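Local coordinates for solute Binding Protein, BlMnBP1 in complex with mannotrisoe (Bifidobacterium animalis subsp. lactis, PDB 6I5V) that binds beta-manno-oligosaccharides such as mannotriose and probably delivers them to its ABC transporter for uptake by the cell, at residues I5-I10 / I322-M327; V136-V141 / D281-M286; A145-L150 / K162-K167. One frame throughout, in Å; residues are numbered along the deposited sequence.

Contact 1. Residues I5-I10 / I322-M327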
loop_
_atom_site.group_PDB
_atom_site.type_symbol
_atom_site.label_atom_id
_atom_site.label_comp_id
_atom_site.label_asym_id
_atom_site.label_seq_id
_atom_site.Cartn_x
_atom_site.Cartn_y
_atom_site.Cartn_z
ATOM N N ILE A 5 -20.750 -2.283 -21.674
ATOM C CA ILE A 5 -21.254 -1.311 -20.712
ATOM C C ILE A 5 -20.069 -0.877 -19.849
ATOM O O ILE A 5 -19.619 -1.613 -18.961
ATOM C CB ILE A 5 -22.414 -1.878 -19.883
ATOM C CG1 ILE A 5 -22.984 -0.788 -18.975
ATOM C CG2 ILE A 5 -22.001 -3.173 -19.136
ATOM C CD1 ILE A 5 -24.365 -1.099 -18.486
ATOM N N THR A 6 -19.553 0.324 -20.120
ATOM C CA THR A 6 -18.279 0.812 -19.600
ATOM C C THR A 6 -18.488 1.602 -18.310
ATOM O O THR A 6 -19.546 2.193 -18.089
ATOM C CB THR A 6 -17.600 1.690 -20.655
ATOM O OG1 THR A 6 -17.846 1.143 -21.952
ATOM C CG2 THR A 6 -16.114 1.742 -20.469
ATOM N N TYR A 7 -17.462 1.609 -17.456
ATOM C CA TYR A 7 -17.578 2.276 -16.158
ATOM C C TYR A 7 -18.048 3.727 -16.253
ATOM O O TYR A 7 -18.898 4.121 -15.435
ATOM C CB TYR A 7 -16.237 2.208 -15.399
ATOM C CG TYR A 7 -16.222 2.939 -14.060
ATOM C CD1 TYR A 7 -15.876 4.290 -13.975
ATOM C CD2 TYR A 7 -16.536 2.277 -12.882
ATOM C CE1 TYR A 7 -15.847 4.956 -12.749
ATOM C CE2 TYR A 7 -16.512 2.937 -11.654
ATOM C CZ TYR A 7 -16.166 4.277 -11.598
ATOM O OH TYR A 7 -16.133 4.935 -10.382
ATOM N N PRO A 8 -17.556 4.564 -17.173
ATOM C CA PRO A 8 -18.112 5.926 -17.272
ATOM C C PRO A 8 -19.600 5.956 -17.615
ATOM O O PRO A 8 -20.299 6.889 -17.196
ATOM C CB PRO A 8 -17.254 6.574 -18.371
ATOM C CG PRO A 8 -15.999 5.783 -18.399
ATOM C CD PRO A 8 -16.411 4.380 -18.082
ATOM N N GLU A 9 -20.112 4.950 -18.341
ATOM C CA GLU A 9 -21.504 4.922 -18.773
ATOM C C GLU A 9 -22.485 4.541 -17.668
ATOM O O GLU A 9 -23.693 4.638 -17.883
ATOM C CB GLU A 9 -21.698 3.934 -19.938
ATOM C CG GLU A 9 -20.827 4.160 -21.179
ATOM C CD GLU A 9 -21.142 3.177 -22.340
ATOM O OE1 GLU A 9 -22.280 2.633 -22.427
ATOM O OE2 GLU A 9 -20.235 2.956 -23.182
ATOM N N ILE A 10 -22.024 4.063 -16.529
ATOM C CA ILE A 10 -22.953 3.581 -15.470
ATOM C C ILE A 10 -23.762 4.732 -14.862
ATOM O O ILE A 10 -23.176 5.590 -14.209
ATOM C CB ILE A 10 -22.204 2.801 -14.377
ATOM C CG1 ILE A 10 -21.153 1.856 -14.963
ATOM C CG2 ILE A 10 -23.192 2.086 -13.475
ATOM C CD1 ILE A 10 -21.374 0.409 -14.659
ATOM N N ILE A 322 -21.131 -2.066 -11.026
ATOM C CA ILE A 322 -22.008 -1.141 -10.318
ATOM C C ILE A 322 -21.618 -1.024 -8.848
ATOM O O ILE A 322 -21.644 0.069 -8.271
ATOM C CB ILE A 322 -23.470 -1.599 -10.478
ATOM C CG1 ILE A 322 -23.861 -1.561 -11.952
ATOM C CG2 ILE A 322 -24.440 -0.745 -9.619
ATOM C CD1 ILE A 322 -25.196 -2.215 -12.247
ATOM N N PHE A 323 -21.303 -2.147 -8.198
ATOM C CA PHE A 323 -20.925 -2.075 -6.795
ATOM C C PHE A 323 -19.604 -1.350 -6.631
ATOM O O PHE A 323 -19.402 -0.628 -5.645
ATOM C CB PHE A 323 -20.828 -3.463 -6.188
ATOM C CG PHE A 323 -20.395 -3.460 -4.764
ATOM C CD1 PHE A 323 -21.302 -3.179 -3.758
ATOM C CD2 PHE A 323 -19.088 -3.748 -4.422
ATOM C CE1 PHE A 323 -20.933 -3.201 -2.442
ATOM C CE2 PHE A 323 -18.703 -3.766 -3.105
ATOM C CZ PHE A 323 -19.625 -3.485 -2.110
ATOM N N VAL A 324 -18.690 -1.541 -7.578
ATOM C CA VAL A 324 -17.460 -0.761 -7.590
ATOM C C VAL A 324 -17.785 0.733 -7.733
ATOM O O VAL A 324 -17.409 1.562 -6.883
ATOM C CB VAL A 324 -16.534 -1.281 -8.704
ATOM C CG1 VAL A 324 -15.328 -0.363 -8.901
ATOM C CG2 VAL A 324 -16.075 -2.729 -8.385
ATOM N N LYS A 325 -18.500 1.096 -8.803
ATOM C CA LYS A 325 -18.890 2.491 -9.032
ATOM C C LYS A 325 -19.487 3.106 -7.774
ATOM O O LYS A 325 -19.121 4.215 -7.372
ATOM C CB LYS A 325 -19.885 2.556 -10.200
ATOM C CG LYS A 325 -20.584 3.888 -10.452
ATOM C CD LYS A 325 -19.630 4.904 -11.034
ATOM C CE LYS A 325 -20.312 5.845 -12.028
ATOM N NZ LYS A 325 -19.897 5.558 -13.428
ATOM N N TRP A 326 -20.388 2.383 -7.117
ATOM C CA TRP A 326 -20.968 2.894 -5.886
ATOM C C TRP A 326 -19.923 3.022 -4.774
ATOM O O TRP A 326 -19.828 4.072 -4.131
ATOM C CB TRP A 326 -22.114 2.001 -5.443
ATOM C CG TRP A 326 -22.775 2.487 -4.214
ATOM C CD1 TRP A 326 -23.799 3.391 -4.141
ATOM C CD2 TRP A 326 -22.459 2.123 -2.872
ATOM N NE1 TRP A 326 -24.149 3.599 -2.837
ATOM C CE2 TRP A 326 -23.340 2.834 -2.032
ATOM C CE3 TRP A 326 -21.515 1.267 -2.292
ATOM C CZ2 TRP A 326 -23.307 2.714 -0.638
ATOM C CZ3 TRP A 326 -21.481 1.147 -0.906
ATOM C CH2 TRP A 326 -22.374 1.861 -0.098
ATOM N N MET A 327 -19.157 1.953 -4.496
ATOM C CA MET A 327 -18.092 2.065 -3.500
ATOM C C MET A 327 -17.239 3.296 -3.764
ATOM O O MET A 327 -16.837 4.006 -2.830
ATOM C CB MET A 327 -17.186 0.826 -3.501
ATOM C CG MET A 327 -17.769 -0.403 -2.873
ATOM S SD MET A 327 -18.204 -0.170 -1.168
ATOM C CE MET A 327 -16.595 0.201 -0.382
#
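Tyr7 and Lys325 come within 7.2 Å of each other at their CA atoms, where the short 3-10 turn of residues 7-9 and the residue after it, Ile10, lie against residues 322-327 of helix 314-331. Lys325 carries the contact. With CG anti to the backbone N (chi1 170°) its chain leaves the helix toward the turn, then bends across one face of the Tyr7 ring, placing CD 3.6 Å from Tyr7 CZ. NZ ends over the same face, 4.2 Å from the centroid of the Tyr7 ring and 13° off its normal, a cation-pi contact. The same ammonium gives a weak hydrogen bond to Ile10 O (3.4 Å), and Tyr7 O lies 2.7 Å from Lys325 NZ. A long flexible lysine suits this buried place because its methylenes pack on the ring while its charge meets pi electrons and carbonyl oxygens. Tyr7 OH is buried with no polar partner in the model. Next to the amine, the branched Ile10 sets CG2 4.0 Å from Ile322 CG1, an apolar flank. Helix 104-110 packs on Tyr7 through Met107 and Val110, while Phe323 and Trp326 of helix 314-331 meet Phe49 of helix 42-52 edge-to-face.

Contact 2. Residues V136-V141 / D281-M286; sequences VYNKKV and DDIGYM
Tyr137 and Gly284 form the hydrogen-bonded pair of this antiparallel pairing: Tyr137 N donates to Gly284 O (3.0 Å) and Gly284 N to Tyr137 O (2.8 Å). The Tyr137 ring takes the crowded position between backbone N and carbonyl carbon (chi1 72°), which folds it over the neighbouring strand and brings CE1 3.3 Å from Tyr285 N. Glycine suits residue 284 because a CB there would run into this ring and into the Lys139 chain. Met286 completes the same side, its SD over the ring face 4.5 Å from the centroid of the Tyr137 ring, a Met-aromatic contact. On the other face Val136 CG1 presses on Ile283 CG2 at 3.5 Å, tight for two methyls; both are beta-branched residues that suit a strand and fill this face against helices 248-256 and 269-275. Val136 CG2 lies in plane at the edge of the Tyr285 ring.

Lys139 N bonds to Asp282 O, and its extended chain runs along the partner backbone until NZ reaches Asp281 O (3.2 Å). Asn138 is the N-cap of helix 139-144: OD1 accepts from Val141 N (3.0 Å) and weakly from Lys140 N, while ND2 bonds to Met255 O and, through a water, to Asp282 OD2. With an alanine here, the first turn of the helix is likely to lose its side-chain cap, and Met255 O and the bridging water their donor. Farther out, Tyr285 OH accepts from Gly134 N and can donate to Leu265 O or Thr132 O; its side chain lies about 9 Å from a bound beta-D-mannopyranose. Strand 283-287, one of the two outermost in a four-stranded mixed sheet, runs antiparallel to strand 134-138 in the two-lobed fold of solute-binding proteins.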
loop_
_atom_site.group_PDB
_atom_site.type_symbol
_atom_site.label_atom_id
_atom_site.label_comp_id
_atom_site.label_asym_id
_atom_site.label_seq_id
_atom_site.Cartn_x
_atom_site.Cartn_y
_atom_site.Cartn_z
ATOM N N VAL A 136 3.149 6.374 10.912
ATOM C CA VAL A 136 2.224 6.587 12.022
ATOM C C VAL A 136 3.039 6.729 13.300
ATOM O O VAL A 136 4.010 5.988 13.518
ATOM C CB VAL A 136 1.204 5.438 12.151
ATOM C CG1 VAL A 136 -0.008 5.891 12.969
ATOM C CG2 VAL A 136 0.787 4.962 10.823
ATOM N N TYR A 137 2.673 7.698 14.146
ATOM C CA TYR A 137 3.417 7.898 15.385
ATOM C C TYR A 137 2.478 8.317 16.499
ATOM O O TYR A 137 1.364 8.790 16.271
ATOM C CB TYR A 137 4.551 8.934 15.257
ATOM C CG TYR A 137 4.135 10.384 15.140
ATOM C CD1 TYR A 137 3.457 10.845 14.008
ATOM C CD2 TYR A 137 4.462 11.310 16.131
ATOM C CE1 TYR A 137 3.092 12.169 13.888
ATOM C CE2 TYR A 137 4.105 12.644 16.016
ATOM C CZ TYR A 137 3.426 13.061 14.883
ATOM O OH TYR A 137 3.046 14.362 14.744
ATOM N N ASN A 138 2.946 8.114 17.717
ATOM C CA ASN A 138 2.219 8.538 18.898
ATOM C C ASN A 138 2.802 9.875 19.343
ATOM O O ASN A 138 3.953 9.928 19.792
ATOM C CB ASN A 138 2.335 7.500 19.998
ATOM C CG ASN A 138 1.472 7.841 21.161
ATOM O OD1 ASN A 138 1.561 8.962 21.671
ATOM N ND2 ASN A 138 0.525 6.943 21.504
ATOM N N LYS A 139 2.008 10.952 19.251
ATOM C CA LYS A 139 2.542 12.265 19.603
ATOM C C LYS A 139 2.885 12.332 21.087
ATOM O O LYS A 139 3.838 13.013 21.482
ATOM C CB LYS A 139 1.542 13.387 19.249
ATOM C CG LYS A 139 0.933 13.335 17.843
ATOM C CD LYS A 139 -0.404 14.078 17.848
ATOM C CE LYS A 139 -0.967 14.272 16.476
ATOM N NZ LYS A 139 -2.358 14.772 16.598
ATOM N N LYS A 140 2.098 11.662 21.922
ATOM C CA LYS A 140 2.338 11.711 23.358
ATOM C C LYS A 140 3.663 11.060 23.712
ATOM O O LYS A 140 4.405 11.566 24.554
ATOM C CB LYS A 140 1.188 11.044 24.112
ATOM C CG LYS A 140 1.302 11.054 25.658
ATOM C CD LYS A 140 -0.059 10.733 26.330
ATOM C CE LYS A 140 0.096 10.229 27.760
ATOM N NZ LYS A 140 -1.132 10.463 28.602
ATOM N N VAL A 141 3.993 9.946 23.079
ATOM C CA VAL A 141 5.289 9.340 23.354
ATOM C C VAL A 141 6.415 10.275 22.923
ATOM O O VAL A 141 7.454 10.375 23.597
ATOM C CB VAL A 141 5.382 7.969 22.664
ATOM C CG1 VAL A 141 6.753 7.358 22.870
ATOM C CG2 VAL A 141 4.314 7.043 23.191
ATOM N N ASP A 281 -6.610 11.034 19.652
ATOM C CA ASP A 281 -5.930 12.272 19.286
ATOM C C ASP A 281 -4.420 12.195 19.477
ATOM O O ASP A 281 -3.706 13.078 18.986
ATOM C CB ASP A 281 -6.516 13.438 20.079
ATOM C CG ASP A 281 -7.958 13.727 19.689
ATOM O OD1 ASP A 281 -8.347 13.286 18.581
ATOM O OD2 ASP A 281 -8.700 14.372 20.476
ATOM N N ASP A 282 -3.932 11.143 20.129
ATOM C CA ASP A 282 -2.510 10.890 20.293
ATOM C C ASP A 282 -1.852 10.270 19.064
ATOM O O ASP A 282 -0.636 10.092 19.068
ATOM C CB ASP A 282 -2.290 9.955 21.491
ATOM C CG ASP A 282 -2.485 10.658 22.853
ATOM O OD1 ASP A 282 -2.586 11.911 22.909
ATOM O OD2 ASP A 282 -2.535 9.930 23.869
ATOM N N ILE A 283 -2.611 9.861 18.054
ATOM C CA ILE A 283 -2.030 9.275 16.852
ATOM C C ILE A 283 -1.849 10.400 15.840
ATOM O O ILE A 283 -2.771 11.187 15.586
ATOM C CB ILE A 283 -2.922 8.159 16.279
ATOM C CG1 ILE A 283 -3.208 7.078 17.314
ATOM C CG2 ILE A 283 -2.281 7.546 14.998
ATOM C CD1 ILE A 283 -1.989 6.491 17.934
ATOM N N GLY A 284 -0.652 10.500 15.280
ATOM C CA GLY A 284 -0.407 11.387 14.174
ATOM C C GLY A 284 0.222 10.632 13.031
ATOM O O GLY A 284 0.402 9.409 13.084
ATOM N N TYR A 285 0.477 11.379 11.974
ATOM C CA TYR A 285 1.095 10.868 10.765
ATOM C C TYR A 285 2.158 11.873 10.368
ATOM O O TYR A 285 1.909 13.079 10.374
ATOM C CB TYR A 285 0.063 10.658 9.641
ATOM C CG TYR A 285 0.464 9.602 8.652
ATOM C CD1 TYR A 285 0.720 8.323 9.073
ATOM C CD2 TYR A 285 0.610 9.889 7.303
ATOM C CE1 TYR A 285 1.113 7.367 8.223
ATOM C CE2 TYR A 285 0.976 8.893 6.409
ATOM C CZ TYR A 285 1.238 7.636 6.890
ATOM O OH TYR A 285 1.634 6.627 6.047
ATOM N N MET A 286 3.336 11.375 10.046
ATOM C CA MET A 286 4.467 12.205 9.694
ATOM C C MET A 286 5.090 11.734 8.394
ATOM O O MET A 286 4.915 10.584 7.982
ATOM C CB MET A 286 5.525 12.174 10.802
ATOM C CG MET A 286 6.023 10.773 11.136
ATOM S SD MET A 286 7.363 10.816 12.366
ATOM C CE MET A 286 8.754 11.071 11.276
HETATM O O HOH W 1 -1.379 7.403 23.842
#

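Contact 3. Residues A145-L150 / K162-K167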
loop_
_atom_site.group_PDB
_atom_site.type_symbol
_atom_site.label_atom_id
_atom_site.label_comp_id
_atom_site.label_asym_id
_atom_site.label_seq_id
_atom_site.Cartn_x
_atom_site.Cartn_y
_atom_site.Cartn_z
ATOM N N ALA A 145 9.355 11.847 25.155
ATOM C CA ALA A 145 10.769 11.763 24.839
ATOM C C ALA A 145 11.433 13.130 24.665
ATOM O O ALA A 145 12.661 13.185 24.519
ATOM C CB ALA A 145 11.000 10.923 23.575
ATOM N N GLY A 146 10.669 14.218 24.687
ATOM C CA GLY A 146 11.238 15.524 24.447
ATOM C C GLY A 146 11.666 15.781 23.021
ATOM O O GLY A 146 12.578 16.577 22.806
ATOM N N ILE A 147 11.031 15.118 22.036
ATOM C CA ILE A 147 11.237 15.427 20.622
ATOM C C ILE A 147 10.425 16.674 20.321
ATOM O O ILE A 147 9.242 16.742 20.658
ATOM C CB ILE A 147 10.805 14.242 19.735
ATOM C CG1 ILE A 147 11.571 12.971 20.154
ATOM C CG2 ILE A 147 10.968 14.569 18.231
ATOM C CD1 ILE A 147 11.018 11.642 19.575
ATOM N N LYS A 148 11.061 17.686 19.745
ATOM C CA LYS A 148 10.363 18.943 19.484
ATOM C C LYS A 148 9.906 19.041 18.032
ATOM O O LYS A 148 8.704 19.090 17.779
ATOM C CB LYS A 148 11.256 20.119 19.887
ATOM C CG LYS A 148 11.689 20.054 21.374
ATOM C CD LYS A 148 12.388 21.367 21.847
ATOM C CE LYS A 148 13.857 21.170 22.218
ATOM N NZ LYS A 148 14.054 20.508 23.533
ATOM N N GLU A 149 10.835 19.046 17.081
ATOM C CA GLU A 149 10.501 19.007 15.665
ATOM C C GLU A 149 10.588 17.567 15.153
ATOM O O GLU A 149 11.395 16.755 15.625
ATOM C CB GLU A 149 11.425 19.923 14.854
ATOM C CG GLU A 149 11.294 21.441 15.156
ATOM C CD GLU A 149 12.522 22.269 14.698
ATOM O OE1 GLU A 149 13.485 21.680 14.157
ATOM O OE2 GLU A 149 12.535 23.509 14.890
ATOM N N LEU A 150 9.743 17.259 14.179
ATOM C CA LEU A 150 9.741 15.923 13.587
ATOM C C LEU A 150 11.025 15.678 12.789
ATOM O O LEU A 150 11.564 16.594 12.158
ATOM C CB LEU A 150 8.517 15.757 12.701
ATOM C CG LEU A 150 7.164 15.783 13.410
ATOM C CD1 LEU A 150 6.051 15.782 12.393
ATOM C CD2 LEU A 150 6.988 14.608 14.384
ATOM N N LYS A 162 16.296 6.694 19.719
ATOM C CA LYS A 162 17.091 6.523 20.931
ATOM C C LYS A 162 16.505 7.306 22.100
ATOM O O LYS A 162 16.499 6.823 23.239
ATOM C CB LYS A 162 18.522 6.965 20.654
ATOM C CG LYS A 162 19.487 6.832 21.879
ATOM C CD LYS A 162 20.907 7.305 21.475
ATOM C CE LYS A 162 21.942 7.172 22.604
ATOM N NZ LYS A 162 21.565 8.138 23.670
ATOM N N LEU A 163 16.015 8.521 21.845
ATOM C CA LEU A 163 15.344 9.259 22.901
ATOM C C LEU A 163 14.129 8.522 23.411
ATOM O O LEU A 163 13.832 8.571 24.612
ATOM C CB LEU A 163 14.931 10.637 22.420
ATOM C CG LEU A 163 16.066 11.649 22.236
ATOM C CD1 LEU A 163 15.469 12.959 21.727
ATOM C CD2 LEU A 163 16.854 11.850 23.517
ATOM N N ILE A 164 13.381 7.873 22.511
ATOM C CA ILE A 164 12.189 7.167 22.923
ATOM C C ILE A 164 12.574 5.932 23.734
ATOM O O ILE A 164 11.896 5.558 24.701
ATOM C CB ILE A 164 11.350 6.815 21.674
ATOM C CG1 ILE A 164 10.824 8.088 20.975
ATOM C CG2 ILE A 164 10.197 5.873 22.032
ATOM C CD1 ILE A 164 10.535 7.868 19.535
ATOM N N LYS A 165 13.634 5.247 23.315
ATOM C CA LYS A 165 14.052 4.065 24.026
ATOM C C LYS A 165 14.501 4.419 25.446
ATOM O O LYS A 165 14.292 3.640 26.377
ATOM C CB LYS A 165 15.175 3.387 23.258
ATOM C CG LYS A 165 15.651 2.070 23.910
ATOM C CD LYS A 165 14.718 0.871 23.601
ATOM C CE LYS A 165 15.344 -0.494 24.033
ATOM N NZ LYS A 165 14.474 -1.667 23.582
ATOM N N GLU A 166 15.089 5.598 25.638
ATOM C CA GLU A 166 15.748 5.864 26.913
ATOM C C GLU A 166 14.824 6.543 27.908
ATOM O O GLU A 166 14.938 6.309 29.121
ATOM C CB GLU A 166 17.004 6.696 26.654
ATOM C CG GLU A 166 18.159 5.849 26.177
ATOM C CD GLU A 166 19.341 6.675 25.699
ATOM O OE1 GLU A 166 19.245 7.920 25.720
ATOM O OE2 GLU A 166 20.342 6.070 25.261
ATOM N N LYS A 167 13.900 7.355 27.421
ATOM C CA LYS A 167 13.070 8.200 28.271
ATOM C C LYS A 167 11.597 7.775 28.331
ATOM O O LYS A 167 10.818 8.396 29.051
ATOM C CB LYS A 167 13.194 9.664 27.788
ATOM C CG LYS A 167 14.645 10.049 27.343
ATOM C CD LYS A 167 15.063 11.495 27.592
ATOM C CE LYS A 167 14.028 12.555 27.172
ATOM N NZ LYS A 167 14.562 13.921 26.733
#
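Ala145 packs on Leu163 and Ile164 just where helix 139-144 ends in a Schellman motif, so the contact sets the end of one helix against the last turns of the next, helix 154-167. Gly146 completes the motif with a positive phi of 71°, a conformation that glycine adopts readily; a side chain at this position would also point at the Lys167 amine.

The apolar contacts form one small cluster. Ala145 CB, a lone methyl, lies 3.9 Å from Ile164 CG1 and 3.8 Å from Leu163 O, and its small size lets the two backbones come close, with the CA atoms of Ala145 and Ile164 5.2 Å apart. Beyond the glycine, the side chain of Ile147 reaches back to the helix. Its CG1 branch sits beside the backbone N (chi1 -56°) and carries CD1 onto the end of Ile164, at 3.8 Å from Ile164 CD1, while Ile147 CG1 lies 4.2 Å from Leu163 CD1. Branched aliphatic chains suit this seam because they fill it with methyls and need no polar partner; Phe142 of helix 139-144 extends it by touching both isoleucines.

The polar contacts lie toward the solvent-exposed side. Along the helix Lys162 NZ makes a salt bridge with Glu166 OE2 (2.9 Å), the amine approaching OE2 from the syn side of the carboxylate. Across the contact the long chain of Lys167 bends twice to bring its amine back to the preceding helix end, where Lys167 NZ gives a weak hydrogen bond to Ala145 O at 3.0 Å, with Lys167 CE close beside that oxygen at 3.1 Å.

In the fold
From the N terminus, residues 5-10 come first, and contact 1 joins this leading loop to helix 314-331, closing a loop of more than 300 residues. Contact 2 is nested inside it, pairing strand 134-138 with strand 283-287 across 139 intervening residues. Contact 3, nested in turn within contact 2, closes a short loop from the end of helix 139-144 to helix 154-167. Contacts 2 and 3 adjoin, their centres about 13 Å apart: Val141 packs on Ile164, and Tyr137 and Met286 both touch Leu150, tying these two strands of the sheet to the helical pair. Contact 1 lies on the opposite side of the chain's centre from contact 3, their centres about 48 Å apart.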